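Local coordinates for protein peroxiredoxin (Mycobacterium tuberculosis, PDB 5EPF) that probably reduces hydrogen peroxide and organic hydroperoxides to water and alcohols with thioredoxin as electron donor, as a BCP/PrxQ peroxiredoxin, at residues 56-60 with 91-95; 108-112 with 123-129; 65-71 with 152-157. All coordinates share one frame; numbering follows the deposited sequence.

The three contacts illustrate how a thioredoxin-fold sheet is clothed on both faces. Contact 2 lies on one face; contacts 1 and 3 involve helices 50-61, 63-68 and 145-158 on the other. Contact 1 is closest to the chemistry: the side chain of A56 is about 6 Å from that of C52, the probable peroxidatic cysteine. Its three arginines hold a sulfate, probably from the crystallisation liquor. In contact 2 the side chain of K123 is about 11 Å from that of C52, whereas contact 3 is remote from the active site. Contacts 1 and 3 join where F59 CD1 meets F66 CE2 at 4.0 Å; contacts 2 and 3 join where V128 CG2 meets A152 CB at 3.7 Å.

Contact 1: 56-60 with 91-95; sequences ACHFR and RRFDY. With SO4 (sulfate ion), chain B.
The loop that leaves helix 81-91 through a Schellman motif, with R92 at positive phi, packs R91, F93 and Y95 against A56, C57 and R60 of helix 50-61. A bend at chi3 (64°) brings R60 NH1 within 2.9 Å of R91 O, an almost straight bond lying in the guanidinium plane. The same guanidinium binds a sulfate, probably from the crystallisation liquor: NH1 donates to sulfate O1, and R60 NH2 reaches sulfate O3 at 2.8 Å. R91 NH1 and R92 NH1 each donate to O1 as well, both at 3.0 Å, so three arginines grip one oxygen. Helix 50-61 also carries C52, the probable peroxidatic cysteine, with which C57 is expected to form a redox-active disulfide; that bond is absent here. C57 SG lies over one face of the R60 guanidinium, toward its rim, and beside the edge of the F93 ring, 4.0 Å from CE2. Y95 OH donates to A56 O (2.8 Å) from above the carbonyl plane, while R60 N bonds the same oxygen from the opposite face. The tyrosine oxygen also sits over the centre of the F93 ring, whose CZ presses on A56 CB at 3.4 Å.

Contact 2: 108-112 with 123-129; sequences QFGVK and KRTTFVI
V111, F109 and F127 supply most of the buried surface where the end of helix 104-109 settles on strand 125-129. F109 points one edge at the face of F127: its CD1 hangs over the centre of the F127 ring, 3.5 Å from F127 CD2. The centroids are 4.7 Å apart and the planes open to 54°, an edge-to-face pair well short of perpendicular, in which the two side chains run antiparallel past one another. In F127 the ring is set beside the backbone N (chi1 -61°), which presents its face to F109. Farther along the strand, I129 faces F109 across the contact and sets CD1 at the edge of its ring, 4.0 Å from F109 CZ.

Strand 125-129 lies between strands 39-43 and 135-139 in the mixed central sheet of the thioredoxin fold, and this contact clothes one face of it. F109 accordingly also meets F43 and L41 of the neighbouring strand, while F127 also touches V138. T126 and V128 point to the other face, toward helix 145-158.

The helix ends in a Schellman motif with G110 at positive phi, and the chain then turns V111 in against the strand. V111 CG1 is the branch that does the touching, 3.4 Å from T125 OG1 and 4.1 Å from F127 CZ, where it reaches the edge of that ring. T125 OG1 is itself engaged, donating to K123 O at 2.8 Å from well above the carbonyl plane. The backbone of V111 is held too: K123 N donates to V111 O at 3.0 Å, in the carbonyl plane and nearly straight at 170°. Beside it, the extended K123 side chain carries NZ to a water that donates to G110 O, though the lysine's bond to this water is weak.

Contact 3: 65-71 with 152-157; sequences EFAEVRA and ALATLR
With CG opposite its backbone N (chi1 -179°), L153 spreads its two methyls between F66 and E65, while R157, extended from CG to NE (chi2 174°), runs out alongside E65. L153 CD1 lies over one face of the F66 ring, toward its rim, and L153 CB approaches F66 CZ at 3.9 Å. L153 CD2 packs on E65 CB at 3.7 Å and also sits over the centre of the R157 guanidinium. The edge of F66 meets L156 CD1, which also presses on A71 CB at 3.6 Å.

Here helix 63-68 and the turn beyond it pack against helix 145-158 on one face of the thioredoxin-fold sheet, where F66, A152 and L156 all touch V40. A Schellman motif closes the shorter helix, with R70 at positive phi and A71 N bonded to F66 O. V69, just before R70, wedges CG2 against L156 CB (3.9 Å) and CG1 against R157 CG (3.8 Å). At the outer rim no direct salt bridge forms: one water accepts from R157 NE at 2.8 Å and donates to both E65 O and E68 OE1.

Contact 1: 56-60 with 91-95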
loop_
_atom_site.group_PDB
_atom_site.type_symbol
_atom_site.label_atom_id
_atom_site.label_comp_id
_atom_site.label_asym_id
_atom_site.label_seq_id
_atom_site.Cartn_x
_atom_site.Cartn_y
_atom_site.Cartn_z
ATOM N N ALA A 56 -1.145 9.660 -0.756
ATOM C CA ALA A 56 -2.278 8.895 -1.254
ATOM C C ALA A 56 -3.017 9.645 -2.356
ATOM O O ALA A 56 -3.539 9.017 -3.285
ATOM C CB ALA A 56 -3.208 8.556 -0.087
ATOM N N CYS A 57 -3.076 10.977 -2.282
ATOM C CA CYS A 57 -3.679 11.736 -3.372
ATOM C C CYS A 57 -2.830 11.684 -4.637
ATOM O O CYS A 57 -3.372 11.766 -5.746
ATOM C CB CYS A 57 -3.931 13.182 -2.945
ATOM S SG CYS A 57 -5.330 13.355 -1.807
ATOM N N HIS A 58 -1.504 11.566 -4.501
ATOM C CA HIS A 58 -0.670 11.390 -5.684
ATOM C C HIS A 58 -0.944 10.040 -6.339
ATOM O O HIS A 58 -1.083 9.964 -7.566
ATOM C CB HIS A 58 0.803 11.580 -5.315
ATOM C CG HIS A 58 1.713 11.714 -6.496
ATOM N ND1 HIS A 58 1.492 12.613 -7.514
ATOM C CD2 HIS A 58 2.855 11.060 -6.817
ATOM C CE1 HIS A 58 2.464 12.516 -8.406
ATOM N NE2 HIS A 58 3.301 11.577 -8.009
ATOM N N PHE A 59 -1.095 8.975 -5.535
ATOM C CA PHE A 59 -1.557 7.698 -6.080
ATOM C C PHE A 59 -2.906 7.843 -6.771
ATOM O O PHE A 59 -3.106 7.308 -7.871
ATOM C CB PHE A 59 -1.653 6.641 -4.985
ATOM C CG PHE A 59 -0.354 5.919 -4.712
ATOM C CD1 PHE A 59 0.141 4.985 -5.614
ATOM C CD2 PHE A 59 0.377 6.164 -3.552
ATOM C CE1 PHE A 59 1.333 4.315 -5.363
ATOM C CE2 PHE A 59 1.572 5.502 -3.296
ATOM C CZ PHE A 59 2.052 4.568 -4.221
ATOM N N ARG A 60 -3.844 8.565 -6.144
ATOM C CA ARG A 60 -5.156 8.783 -6.744
ATOM C C ARG A 60 -5.025 9.438 -8.110
ATOM O O ARG A 60 -5.646 9.002 -9.091
ATOM C CB ARG A 60 -5.978 9.698 -5.833
ATOM C CG ARG A 60 -7.361 10.070 -6.402
ATOM C CD ARG A 60 -7.942 11.262 -5.646
ATOM N NE ARG A 60 -7.112 12.445 -5.832
ATOM C CZ ARG A 60 -7.190 13.556 -5.103
ATOM N NH1 ARG A 60 -8.067 13.653 -4.106
ATOM N NH2 ARG A 60 -6.377 14.569 -5.363
ATOM N N ARG A 91 -11.324 12.096 0.081
ATOM C CA ARG A 91 -10.333 12.293 -0.969
ATOM C C ARG A 91 -10.722 11.601 -2.269
ATOM O O ARG A 91 -9.965 11.648 -3.244
ATOM C CB ARG A 91 -8.956 11.817 -0.498
ATOM C CG ARG A 91 -8.452 12.561 0.728
ATOM C CD ARG A 91 -8.316 14.049 0.456
ATOM N NE ARG A 91 -7.971 14.779 1.677
ATOM C CZ ARG A 91 -7.714 16.075 1.708
ATOM N NH1 ARG A 91 -7.733 16.774 0.587
ATOM N NH2 ARG A 91 -7.427 16.672 2.862
ATOM N N ARG A 92 -11.882 10.945 -2.301
ATOM C CA ARG A 92 -12.388 10.306 -3.519
ATOM C C ARG A 92 -11.379 9.306 -4.096
ATOM O O ARG A 92 -11.092 9.287 -5.299
ATOM C CB ARG A 92 -12.822 11.360 -4.548
ATOM C CG ARG A 92 -13.952 12.301 -4.055
ATOM C CD ARG A 92 -13.435 13.616 -3.433
ATOM N NE ARG A 92 -12.612 14.379 -4.374
ATOM C CZ ARG A 92 -11.587 15.161 -4.031
ATOM N NH1 ARG A 92 -11.247 15.325 -2.750
ATOM N NH2 ARG A 92 -10.901 15.788 -4.974
ATOM N N PHE A 93 -10.832 8.459 -3.226
ATOM C CA PHE A 93 -9.894 7.437 -3.683
ATOM C C PHE A 93 -10.608 6.366 -4.488
ATOM O O PHE A 93 -11.647 5.844 -4.078
ATOM C CB PHE A 93 -9.171 6.777 -2.512
ATOM C CG PHE A 93 -8.219 7.683 -1.792
ATOM C CD1 PHE A 93 -7.908 7.446 -0.462
ATOM C CD2 PHE A 93 -7.645 8.781 -2.430
ATOM C CE1 PHE A 93 -7.037 8.276 0.217
ATOM C CE2 PHE A 93 -6.770 9.604 -1.750
ATOM C CZ PHE A 93 -6.475 9.358 -0.430
ATOM N N ASP A 94 -10.026 6.023 -5.631
ATOM C CA ASP A 94 -10.567 4.999 -6.519
ATOM C C ASP A 94 -9.830 3.675 -6.354
ATOM O O ASP A 94 -9.553 3.003 -7.347
ATOM C CB ASP A 94 -10.495 5.480 -7.971
ATOM C CG ASP A 94 -9.063 5.731 -8.436
ATOM O OD1 ASP A 94 -8.245 6.290 -7.664
ATOM O OD2 ASP A 94 -8.759 5.351 -9.589
ATOM N N TYR A 95 -9.486 3.295 -5.127
ATOM C CA TYR A 95 -8.702 2.092 -4.877
ATOM C C TYR A 95 -8.917 1.666 -3.426
ATOM O O TYR A 95 -9.401 2.454 -2.601
ATOM C CB TYR A 95 -7.210 2.319 -5.202
ATOM C CG TYR A 95 -6.558 3.482 -4.471
ATOM C CD1 TYR A 95 -6.013 3.310 -3.199
ATOM C CD2 TYR A 95 -6.457 4.754 -5.063
ATOM C CE1 TYR A 95 -5.423 4.341 -2.523
ATOM C CE2 TYR A 95 -5.852 5.811 -4.377
ATOM C CZ TYR A 95 -5.339 5.601 -3.107
ATOM O OH TYR A 95 -4.711 6.605 -2.400
HETATM S S SO4 B . -8.068 17.264 -2.986
HETATM O O1 SO4 B . -8.381 16.030 -2.280
HETATM O O2 SO4 B . -7.418 18.228 -2.072
HETATM O O3 SO4 B . -7.169 17.005 -4.115
HETATM O O4 SO4 B . -9.308 17.877 -3.473
#

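Contact 2: 108-112 with 123-129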
loop_
_atom_site.group_PDB
_atom_site.type_symbol
_atom_site.label_atom_id
_atom_site.label_comp_id
_atom_site.label_asym_id
_atom_site.label_seq_id
_atom_site.Cartn_x
_atom_site.Cartn_y
_atom_site.Cartn_z
ATOM N N GLN A 108 4.555 -8.817 8.985
ATOM C CA GLN A 108 5.010 -9.676 7.899
ATOM C C GLN A 108 5.978 -8.938 6.980
ATOM O O GLN A 108 6.955 -9.520 6.503
ATOM C CB GLN A 108 3.808 -10.188 7.106
ATOM C CG GLN A 108 4.187 -10.891 5.826
ATOM C CD GLN A 108 3.024 -11.083 4.864
ATOM O OE1 GLN A 108 3.213 -11.574 3.758
ATOM N NE2 GLN A 108 1.827 -10.681 5.273
ATOM N N PHE A 109 5.729 -7.651 6.722
ATOM C CA PHE A 109 6.572 -6.845 5.847
ATOM C C PHE A 109 7.729 -6.169 6.579
ATOM O O PHE A 109 8.576 -5.535 5.929
ATOM C CB PHE A 109 5.715 -5.805 5.118
ATOM C CG PHE A 109 4.950 -6.353 3.939
ATOM C CD1 PHE A 109 5.451 -6.196 2.645
ATOM C CD2 PHE A 109 3.747 -7.036 4.112
ATOM C CE1 PHE A 109 4.763 -6.685 1.536
ATOM C CE2 PHE A 109 3.047 -7.535 3.013
ATOM C CZ PHE A 109 3.557 -7.360 1.725
ATOM N N GLY A 110 7.807 -6.307 7.899
ATOM C CA GLY A 110 8.887 -5.700 8.651
ATOM C C GLY A 110 8.748 -4.214 8.882
ATOM O O GLY A 110 9.762 -3.541 9.100
ATOM N N VAL A 111 7.522 -3.684 8.866
ATOM C CA VAL A 111 7.272 -2.257 9.015
ATOM C C VAL A 111 6.424 -1.932 10.240
ATOM O O VAL A 111 6.024 -0.781 10.422
ATOM C CB VAL A 111 6.693 -1.619 7.731
ATOM C CG1 VAL A 111 7.650 -1.807 6.568
ATOM C CG2 VAL A 111 5.323 -2.190 7.384
ATOM N N LYS A 112 6.161 -2.913 11.098
ATOM C CA LYS A 112 5.362 -2.675 12.292
ATOM C C LYS A 112 6.169 -1.912 13.334
ATOM O O LYS A 112 7.375 -2.128 13.477
ATOM C CB LYS A 112 4.944 -4.014 12.897
ATOM C CG LYS A 112 4.050 -3.876 14.134
ATOM C CD LYS A 112 3.732 -5.235 14.732
ATOM C CE LYS A 112 3.065 -5.134 16.103
ATOM N NZ LYS A 112 2.863 -6.483 16.725
ATOM N N LYS A 123 5.902 2.190 9.757
ATOM C CA LYS A 123 6.934 2.928 9.045
ATOM C C LYS A 123 6.519 3.051 7.574
ATOM O O LYS A 123 6.162 2.058 6.942
ATOM C CB LYS A 123 8.250 2.151 9.169
ATOM C CG LYS A 123 9.462 2.786 8.537
ATOM C CD LYS A 123 10.727 1.980 8.846
ATOM C CE LYS A 123 11.955 2.676 8.314
ATOM N NZ LYS A 123 13.197 1.963 8.735
ATOM N N ARG A 124 6.550 4.272 7.035
ATOM C CA ARG A 124 6.077 4.552 5.675
ATOM C C ARG A 124 6.933 3.832 4.633
ATOM O O ARG A 124 8.112 4.149 4.473
ATOM C CB ARG A 124 6.102 6.058 5.407
ATOM C CG ARG A 124 5.482 6.438 4.072
ATOM C CD ARG A 124 5.552 7.935 3.708
ATOM N NE ARG A 124 5.128 8.836 4.785
ATOM C CZ ARG A 124 3.881 9.255 5.004
ATOM N NH1 ARG A 124 2.880 8.867 4.220
ATOM N NH2 ARG A 124 3.622 10.081 6.018
ATOM N N THR A 125 6.355 2.874 3.913
ATOM C CA THR A 125 7.114 1.990 3.035
ATOM C C THR A 125 6.177 1.482 1.956
ATOM O O THR A 125 5.040 1.117 2.260
ATOM C CB THR A 125 7.653 0.773 3.811
ATOM O OG1 THR A 125 8.145 1.170 5.099
ATOM C CG2 THR A 125 8.751 0.086 3.053
ATOM N N THR A 126 6.658 1.436 0.713
ATOM C CA THR A 126 5.870 0.938 -0.409
ATOM C C THR A 126 6.536 -0.269 -1.040
ATOM O O THR A 126 7.748 -0.258 -1.300
ATOM C CB THR A 126 5.674 2.045 -1.439
ATOM O OG1 THR A 126 4.994 3.137 -0.803
ATOM C CG2 THR A 126 4.884 1.574 -2.650
ATOM N N PHE A 127 5.730 -1.294 -1.312
ATOM C CA PHE A 127 6.203 -2.524 -1.943
ATOM C C PHE A 127 5.495 -2.695 -3.277
ATOM O O PHE A 127 4.260 -2.728 -3.326
ATOM C CB PHE A 127 5.909 -3.721 -1.032
ATOM C CG PHE A 127 6.596 -3.617 0.303
ATOM C CD1 PHE A 127 7.874 -4.121 0.497
ATOM C CD2 PHE A 127 5.977 -2.960 1.365
ATOM C CE1 PHE A 127 8.534 -3.989 1.706
ATOM C CE2 PHE A 127 6.629 -2.823 2.601
ATOM C CZ PHE A 127 7.905 -3.347 2.755
ATOM N N VAL A 128 6.265 -2.825 -4.354
ATOM C CA VAL A 128 5.690 -3.179 -5.652
ATOM C C VAL A 128 5.747 -4.700 -5.755
ATOM O O VAL A 128 6.837 -5.286 -5.713
ATOM C CB VAL A 128 6.461 -2.514 -6.804
ATOM C CG1 VAL A 128 5.826 -2.864 -8.136
ATOM C CG2 VAL A 128 6.559 -1.012 -6.610
ATOM N N ILE A 129 4.581 -5.342 -5.833
ATOM C CA ILE A 129 4.459 -6.796 -5.728
ATOM C C ILE A 129 3.955 -7.356 -7.055
ATOM O O ILE A 129 2.889 -6.962 -7.537
ATOM C CB ILE A 129 3.506 -7.185 -4.584
ATOM C CG1 ILE A 129 3.949 -6.537 -3.254
ATOM C CG2 ILE A 129 3.379 -8.731 -4.489
ATOM C CD1 ILE A 129 2.926 -6.663 -2.130
HETATM O O HOH W 1 11.771 -1.109 8.457
#

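Contact 3: 65-71 with 152-157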
loop_
_atom_site.group_PDB
_atom_site.type_symbol
_atom_site.label_atom_id
_atom_site.label_comp_id
_atom_site.label_asym_id
_atom_site.label_seq_id
_atom_site.Cartn_x
_atom_site.Cartn_y
_atom_site.Cartn_z
ATOM N N GLU A 65 -2.295 6.281 -15.320
ATOM C CA GLU A 65 -0.940 5.784 -15.546
ATOM C C GLU A 65 -0.757 4.375 -14.987
ATOM O O GLU A 65 -0.119 3.518 -15.620
ATOM C CB GLU A 65 0.069 6.745 -14.929
ATOM C CG GLU A 65 0.176 8.110 -15.619
ATOM C CD GLU A 65 -0.917 9.123 -15.254
ATOM O OE1 GLU A 65 -1.894 8.809 -14.540
ATOM O OE2 GLU A 65 -0.789 10.272 -15.704
ATOM N N PHE A 66 -1.303 4.110 -13.800
ATOM C CA PHE A 66 -1.232 2.751 -13.273
ATOM C C PHE A 66 -2.068 1.794 -14.108
ATOM O O PHE A 66 -1.642 0.669 -14.374
ATOM C CB PHE A 66 -1.557 2.701 -11.775
ATOM C CG PHE A 66 -0.423 3.193 -10.913
ATOM C CD1 PHE A 66 0.702 2.403 -10.711
ATOM C CD2 PHE A 66 -0.456 4.449 -10.337
ATOM C CE1 PHE A 66 1.785 2.867 -9.937
ATOM C CE2 PHE A 66 0.611 4.914 -9.562
ATOM C CZ PHE A 66 1.734 4.110 -9.357
ATOM N N ALA A 67 -3.229 2.237 -14.585
ATOM C CA ALA A 67 -4.023 1.379 -15.456
ATOM C C ALA A 67 -3.286 1.062 -16.755
ATOM O O ALA A 67 -3.388 -0.057 -17.271
ATOM C CB ALA A 67 -5.386 2.008 -15.718
ATOM N N GLU A 68 -2.513 2.016 -17.282
ATOM C CA GLU A 68 -1.787 1.766 -18.527
ATOM C C GLU A 68 -0.776 0.632 -18.387
ATOM O O GLU A 68 -0.529 -0.097 -19.358
ATOM C CB GLU A 68 -1.080 3.026 -19.018
ATOM C CG GLU A 68 -0.563 2.849 -20.448
ATOM C CD GLU A 68 0.621 3.731 -20.791
ATOM O OE1 GLU A 68 0.947 4.644 -20.003
ATOM O OE2 GLU A 68 1.215 3.509 -21.872
ATOM N N VAL A 69 -0.169 0.479 -17.209
ATOM C CA VAL A 69 0.776 -0.611 -16.974
ATOM C C VAL A 69 0.072 -1.796 -16.331
ATOM O O VAL A 69 0.728 -2.723 -15.849
ATOM C CB VAL A 69 2.017 -0.172 -16.166
ATOM C CG1 VAL A 69 2.890 0.764 -16.997
ATOM C CG2 VAL A 69 1.618 0.471 -14.840
ATOM N N ARG A 70 -1.264 -1.772 -16.308
ATOM C CA ARG A 70 -2.068 -2.878 -15.779
ATOM C C ARG A 70 -1.634 -3.255 -14.371
ATOM O O ARG A 70 -1.374 -4.421 -14.068
ATOM C CB ARG A 70 -2.030 -4.117 -16.679
ATOM C CG ARG A 70 -1.823 -3.850 -18.135
ATOM C CD ARG A 70 -3.130 -3.820 -18.852
ATOM N NE ARG A 70 -3.246 -2.608 -19.651
ATOM C CZ ARG A 70 -3.995 -2.502 -20.741
ATOM N NH1 ARG A 70 -4.036 -1.356 -21.403
ATOM N NH2 ARG A 70 -4.696 -3.542 -21.170
ATOM N N ALA A 71 -1.522 -2.244 -13.511
ATOM C CA ALA A 71 -1.142 -2.428 -12.122
ATOM C C ALA A 71 -2.162 -1.708 -11.258
ATOM O O ALA A 71 -2.826 -0.772 -11.706
ATOM C CB ALA A 71 0.268 -1.879 -11.851
ATOM N N ALA A 152 7.370 3.664 -8.059
ATOM C CA ALA A 152 6.611 2.462 -8.373
ATOM C C ALA A 152 6.199 2.451 -9.836
ATOM O O ALA A 152 6.369 1.442 -10.537
ATOM C CB ALA A 152 5.387 2.369 -7.474
ATOM N N LEU A 153 5.686 3.580 -10.328
ATOM C CA LEU A 153 5.282 3.667 -11.724
ATOM C C LEU A 153 6.478 3.487 -12.651
ATOM O O LEU A 153 6.381 2.781 -13.666
ATOM C CB LEU A 153 4.553 4.992 -11.971
ATOM C CG LEU A 153 4.020 5.257 -13.371
ATOM C CD1 LEU A 153 3.003 4.189 -13.768
ATOM C CD2 LEU A 153 3.426 6.663 -13.485
ATOM N N ALA A 154 7.629 4.091 -12.313
ATOM C CA ALA A 154 8.800 3.938 -13.181
ATOM C C ALA A 154 9.281 2.485 -13.218
ATOM O O ALA A 154 9.662 1.976 -14.279
ATOM C CB ALA A 154 9.914 4.895 -12.757
ATOM N N THR A 155 9.246 1.791 -12.078
ATOM C CA THR A 155 9.604 0.377 -12.071
ATOM C C THR A 155 8.669 -0.436 -12.953
ATOM O O THR A 155 9.117 -1.293 -13.737
ATOM C CB THR A 155 9.577 -0.141 -10.644
ATOM O OG1 THR A 155 10.674 0.452 -9.937
ATOM C CG2 THR A 155 9.683 -1.668 -10.636
ATOM N N LEU A 156 7.364 -0.179 -12.857
ATOM C CA LEU A 156 6.413 -0.932 -13.667
ATOM C C LEU A 156 6.585 -0.629 -15.157
ATOM O O LEU A 156 6.501 -1.535 -15.999
ATOM C CB LEU A 156 4.993 -0.618 -13.189
ATOM C CG LEU A 156 4.724 -1.148 -11.781
ATOM C CD1 LEU A 156 3.526 -0.458 -11.124
ATOM C CD2 LEU A 156 4.528 -2.679 -11.825
ATOM N N ARG A 157 6.842 0.634 -15.503
ATOM C CA ARG A 157 7.126 0.960 -16.895
ATOM C C ARG A 157 8.387 0.260 -17.382
ATOM O O ARG A 157 8.443 -0.188 -18.529
ATOM C CB ARG A 157 7.220 2.480 -17.068
ATOM C CG ARG A 157 5.858 3.144 -16.962
ATOM C CD ARG A 157 5.908 4.665 -16.981
ATOM N NE ARG A 157 4.572 5.249 -17.106
ATOM C CZ ARG A 157 4.286 6.541 -16.979
ATOM N NH1 ARG A 157 5.244 7.409 -16.683
ATOM N NH2 ARG A 157 3.034 6.963 -17.153
HETATM O O HOH W 2 1.943 4.249 -17.413
#